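Putative peptidase (Bacteroides fragilis, PDB 5DYN) is a clostripain-family (C11) cysteine protease, here its C-terminal part, that probably cleaves and so activates the Bacteroides fragilis toxin. Local coordinates at residues A13-H16 with A17-V21; Y158-D161 with R162-Q166. All coordinates share one frame; numbering follows the deposited sequence.

Interaction 1: A13-H16 with A17-V21; sequences ADLH and AALQV
His16 and Gln20, one helical turn apart, meet twice. The Gln20 side chain doubles back, bent at chi2 (-51°), and brings its amide over one face of the His16 imidazole. Gln20 NE2 sits 3.4 Å from His16 NE2, displaced toward the ring's rim, and the two planes diverge by 27°, an imperfect stack. The same Gln20 NE2 donates to His16 O at 3.2 Å but makes no bond to His16 NE2, whose partner, Asp46 OD2, helps to fix the ring's rotation.

Backbone bonds continue the helix: Ala17 N to Ala13 O (3.0 Å), Ala18 N to Asp14 O, and Leu19 N to Leu15 O (3.0 Å). Leu19 N also makes a weak bond to His16 O (120°), and a type I turn runs from Ala18 to Val21.

The apolar contribution is Leu15 CD1 against Leu19 CD1 at 4.0 Å. These leucines also pack on Phe30 and Leu28, and on Met95 and Ile99 of the other chain. The arrangement is that of a helix C-terminus, with a glutamine side chain bonded to a carbonyl of the last turn, on a helix laid against strand 25-31, outermost in the five-stranded mixed sheet of this chain.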
loop_
_atom_site.group_PDB
_atom_site.type_symbol
_atom_site.label_atom_id
_atom_site.label_comp_id
_atom_site.label_asym_id
_atom_site.label_seq_id
_atom_site.Cartn_x
_atom_site.Cartn_y
_atom_site.Cartn_z
ATOM N N ALA B 13 -7.895 -6.800 -8.524
ATOM C CA ALA B 13 -7.767 -7.878 -9.503
ATOM C C ALA B 13 -7.171 -7.356 -10.805
ATOM O O ALA B 13 -6.282 -7.979 -11.386
ATOM C CB ALA B 13 -9.117 -8.533 -9.759
ATOM N N ASP B 14 -7.667 -6.207 -11.254
ATOM C CA ASP B 14 -7.144 -5.554 -12.448
ATOM C C ASP B 14 -5.700 -5.096 -12.251
ATOM O O ASP B 14 -4.889 -5.179 -13.176
ATOM C CB ASP B 14 -8.021 -4.364 -12.833
ATOM C CG ASP B 14 -9.445 -4.769 -13.133
ATOM O OD1 ASP B 14 -9.650 -5.917 -13.575
ATOM O OD2 ASP B 14 -10.358 -3.944 -12.921
ATOM N N LEU B 15 -5.385 -4.611 -11.052
ATOM C CA LEU B 15 -4.019 -4.206 -10.731
ATOM C C LEU B 15 -3.074 -5.399 -10.825
ATOM O O LEU B 15 -1.998 -5.302 -11.418
ATOM C CB LEU B 15 -3.947 -3.583 -9.334
ATOM C CG LEU B 15 -2.553 -3.316 -8.754
ATOM C CD1 LEU B 15 -1.713 -2.447 -9.685
ATOM C CD2 LEU B 15 -2.660 -2.668 -7.379
ATOM N N HIS B 16 -3.489 -6.520 -10.243
ATOM C CA HIS B 16 -2.716 -7.756 -10.308
ATOM C C HIS B 16 -2.493 -8.207 -11.748
ATOM O O HIS B 16 -1.388 -8.610 -12.118
ATOM C CB HIS B 16 -3.412 -8.870 -9.526
ATOM C CG HIS B 16 -2.782 -10.214 -9.714
ATOM N ND1 HIS B 16 -3.260 -11.140 -10.616
ATOM C CD2 HIS B 16 -1.702 -10.785 -9.129
ATOM C CE1 HIS B 16 -2.508 -12.224 -10.574
ATOM N NE2 HIS B 16 -1.554 -12.034 -9.679
ATOM N N ALA B 17 -3.550 -8.147 -12.552
ATOM C CA ALA B 17 -3.461 -8.508 -13.963
ATOM C C ALA B 17 -2.426 -7.639 -14.672
ATOM O O ALA B 17 -1.656 -8.124 -15.499
ATOM C CB ALA B 17 -4.820 -8.379 -14.636
ATOM N N ALA B 18 -2.405 -6.356 -14.325
ATOM C CA ALA B 18 -1.482 -5.404 -14.930
ATOM C C ALA B 18 -0.029 -5.680 -14.545
ATOM O O ALA B 18 0.874 -5.550 -15.372
ATOM C CB ALA B 18 -1.865 -3.984 -14.541
ATOM N N LEU B 19 0.194 -6.062 -13.293
ATOM C CA LEU B 19 1.550 -6.270 -12.792
ATOM C C LEU B 19 2.177 -7.570 -13.301
ATOM O O LEU B 19 3.315 -7.893 -12.955
ATOM C CB LEU B 19 1.557 -6.254 -11.261
ATOM C CG LEU B 19 1.312 -4.891 -10.609
ATOM C CD1 LEU B 19 1.250 -5.008 -9.092
ATOM C CD2 LEU B 19 2.388 -3.901 -11.026
ATOM N N GLN B 20 1.438 -8.308 -14.125
ATOM C CA GLN B 20 1.949 -9.553 -14.685
ATOM C C GLN B 20 3.008 -9.306 -15.755
ATOM O O GLN B 20 3.885 -10.143 -15.971
ATOM C CB GLN B 20 0.805 -10.391 -15.258
ATOM C CG GLN B 20 -0.148 -10.923 -14.197
ATOM C CD GLN B 20 0.578 -11.622 -13.060
ATOM O OE1 GLN B 20 0.976 -12.781 -13.182
ATOM N NE2 GLN B 20 0.756 -10.917 -11.946
ATOM N N VAL B 21 2.930 -8.156 -16.422
ATOM C CA VAL B 21 3.930 -7.800 -17.423
ATOM C C VAL B 21 5.154 -7.196 -16.746
ATOM O O VAL B 21 6.193 -7.003 -17.373
ATOM C CB VAL B 21 3.378 -6.809 -18.470
ATOM C CG1 VAL B 21 2.180 -7.411 -19.185
ATOM C CG2 VAL B 21 3.012 -5.485 -17.820
#

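Interaction 2: Y158-D161 with R162-Q166; sequences YDLD and RFIYQ
Asp159 is the N-cap of helix 160-167, its carboxylate capping Arg162 N where the chain passes from the short strand 158-159 into the helix. Asp159 OD2 accepts from Arg162 N at 2.8 Å with an N-H...O angle of 156°, approached from the anti side and somewhat above the carboxylate plane. The first torsion of Asp159 (chi1 -177°) turns its CG to the carbonyl side and lets the carboxylate fold back over the first turn. Asp159 OD1 is held separately by Tyr148 and by the backbone of Lys209. The carbonyl Asp159 O opens the helical ladder by accepting from Phe163 N at 3.1 Å.

A second acid grips the same arginine through its side chain. Asp161 OD2 takes two donors, Arg162 NE at 3.0 Å and Arg162 NH2 at 3.1 Å, in a side-on salt bridge to a single oxygen. The carboxylate and guanidinium planes lie only 16° apart, and the oxygen sits at the guanidinium edge. One face of the guanidinium then rests on Tyr165, with Arg162 NH1 3.8 Å above the plane of the Tyr165 ring and over its centre.

On another side of the helix, Leu160 CD1 lies alongside Ile164 CG1 at 4.1 Å, and both residues pack against Trp177 of helix 172-182.

Asp161 OD2 also pairs with Lys209, while Asp161 OD1 bonds to Tyr174 OH. The buried carboxylate is thus matched by two cations and a hydroxyl, conditions that would probably favour its ionised form. Two acids at the start of the helix should also be favourable toward its dipole, and the two bonds to Asp161 OD2 together with the Tyr165 ring fix the position and rotation of the guanidinium.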
loop_
_atom_site.group_PDB
_atom_site.type_symbol
_atom_site.label_atom_id
_atom_site.label_comp_id
_atom_site.label_asym_id
_atom_site.label_seq_id
_atom_site.Cartn_x
_atom_site.Cartn_y
_atom_site.Cartn_z
ATOM N N TYR B 158 -9.768 -3.478 10.066
ATOM C CA TYR B 158 -9.384 -3.775 11.440
ATOM C C TYR B 158 -8.061 -4.525 11.468
ATOM O O TYR B 158 -7.674 -5.148 10.482
ATOM C CB TYR B 158 -10.457 -4.604 12.139
ATOM C CG TYR B 158 -11.733 -3.857 12.429
ATOM C CD1 TYR B 158 -12.729 -3.748 11.468
ATOM C CD2 TYR B 158 -11.950 -3.269 13.669
ATOM C CE1 TYR B 158 -13.906 -3.070 11.734
ATOM C CE2 TYR B 158 -13.121 -2.591 13.945
ATOM C CZ TYR B 158 -14.095 -2.494 12.973
ATOM O OH TYR B 158 -15.263 -1.819 13.241
ATOM N N ASP B 159 -7.370 -4.471 12.599
ATOM C CA ASP B 159 -6.113 -5.190 12.737
ATOM C C ASP B 159 -6.354 -6.698 12.747
ATOM O O ASP B 159 -7.112 -7.207 13.569
ATOM C CB ASP B 159 -5.383 -4.758 14.005
ATOM C CG ASP B 159 -4.031 -5.419 14.144
ATOM O OD1 ASP B 159 -3.081 -4.976 13.465
ATOM O OD2 ASP B 159 -3.922 -6.386 14.928
ATOM N N LEU B 160 -5.707 -7.404 11.823
ATOM C CA LEU B 160 -5.903 -8.842 11.667
ATOM C C LEU B 160 -5.501 -9.623 12.913
ATOM O O LEU B 160 -6.244 -10.489 13.380
ATOM C CB LEU B 160 -5.119 -9.356 10.457
ATOM C CG LEU B 160 -5.099 -10.873 10.255
ATOM C CD1 LEU B 160 -6.492 -11.393 9.952
ATOM C CD2 LEU B 160 -4.126 -11.258 9.150
ATOM N N ASP B 161 -4.327 -9.312 13.448
ATOM C CA ASP B 161 -3.809 -10.024 14.608
ATOM C C ASP B 161 -4.713 -9.882 15.830
ATOM O O ASP B 161 -4.994 -10.864 16.517
ATOM C CB ASP B 161 -2.402 -9.538 14.947
ATOM C CG ASP B 161 -1.900 -10.094 16.264
ATOM O OD1 ASP B 161 -1.399 -11.240 16.269
ATOM O OD2 ASP B 161 -2.008 -9.388 17.291
ATOM N N ARG B 162 -5.169 -8.664 16.099
ATOM C CA ARG B 162 -6.027 -8.423 17.253
ATOM C C ARG B 162 -7.399 -9.066 17.075
ATOM O O ARG B 162 -8.039 -9.459 18.050
ATOM C CB ARG B 162 -6.172 -6.921 17.508
ATOM C CG ARG B 162 -4.895 -6.246 17.985
ATOM C CD ARG B 162 -4.492 -6.724 19.374
ATOM N NE ARG B 162 -3.705 -7.952 19.337
ATOM C CZ ARG B 162 -3.331 -8.638 20.413
ATOM N NH1 ARG B 162 -3.672 -8.219 21.624
ATOM N NH2 ARG B 162 -2.616 -9.746 20.275
ATOM N N PHE B 163 -7.841 -9.179 15.827
ATOM C CA PHE B 163 -9.109 -9.836 15.529
ATOM C C PHE B 163 -9.035 -11.342 15.790
ATOM O O PHE B 163 -9.950 -11.922 16.383
ATOM C CB PHE B 163 -9.522 -9.569 14.079
ATOM C CG PHE B 163 -10.684 -10.401 13.617
ATOM C CD1 PHE B 163 -11.941 -10.231 14.174
ATOM C CD2 PHE B 163 -10.520 -11.351 12.621
ATOM C CE1 PHE B 163 -13.014 -10.998 13.750
ATOM C CE2 PHE B 163 -11.591 -12.121 12.191
ATOM C CZ PHE B 163 -12.838 -11.945 12.759
ATOM N N ILE B 164 -7.952 -11.975 15.346
ATOM C CA ILE B 164 -7.761 -13.402 15.591
ATOM C C ILE B 164 -7.604 -13.636 17.090
ATOM O O ILE B 164 -8.108 -14.621 17.633
ATOM C CB ILE B 164 -6.533 -13.967 14.834
ATOM C CG1 ILE B 164 -6.684 -13.752 13.329
ATOM C CG2 ILE B 164 -6.368 -15.453 15.107
ATOM C CD1 ILE B 164 -7.873 -14.473 12.727
ATOM N N TYR B 165 -6.919 -12.711 17.755
ATOM C CA TYR B 165 -6.746 -12.771 19.201
ATOM C C TYR B 165 -8.089 -12.702 19.925
ATOM O O TYR B 165 -8.316 -13.406 20.910
ATOM C CB TYR B 165 -5.838 -11.635 19.675
ATOM C CG TYR B 165 -5.517 -11.684 21.151
ATOM C CD1 TYR B 165 -4.409 -12.381 21.614
ATOM C CD2 TYR B 165 -6.317 -11.031 22.082
ATOM C CE1 TYR B 165 -4.109 -12.430 22.959
ATOM C CE2 TYR B 165 -6.023 -11.074 23.430
ATOM C CZ TYR B 165 -4.918 -11.775 23.861
ATOM O OH TYR B 165 -4.617 -11.822 25.201
ATOM N N GLN B 166 -8.970 -11.843 19.428
ATOM C CA GLN B 166 -10.285 -11.651 20.025
ATOM C C GLN B 166 -11.125 -12.925 19.959
ATOM O O GLN B 166 -11.655 -13.385 20.973
ATOM C CB GLN B 166 -11.016 -10.504 19.325
ATOM C CG GLN B 166 -12.299 -10.053 20.006
ATOM C CD GLN B 166 -12.051 -9.032 21.099
ATOM O OE1 GLN B 166 -11.148 -9.191 21.921
ATOM N NE2 GLN B 166 -12.846 -7.968 21.104
#

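Interactions 1 and 2 are successive in the chain and lie on opposite sides of its centre, their own centres 29 Å apart and their nearest atoms about 18 Å apart, so they do not touch. They treat opposite helix ends: 13-21 closes helix 12-18, whereas 158-166 starts helix 160-167. Their surroundings differ as well. Interaction 1 reaches the other chain of the assembly; interaction 2 is buried within its own chain. The side chain of Arg162 comes about 4 Å from a bound sodium ion and has a long, weak ion pair with the sodium ligand Asp207, while the side chain of Leu15 is about 13 Å from the sodium ion near it.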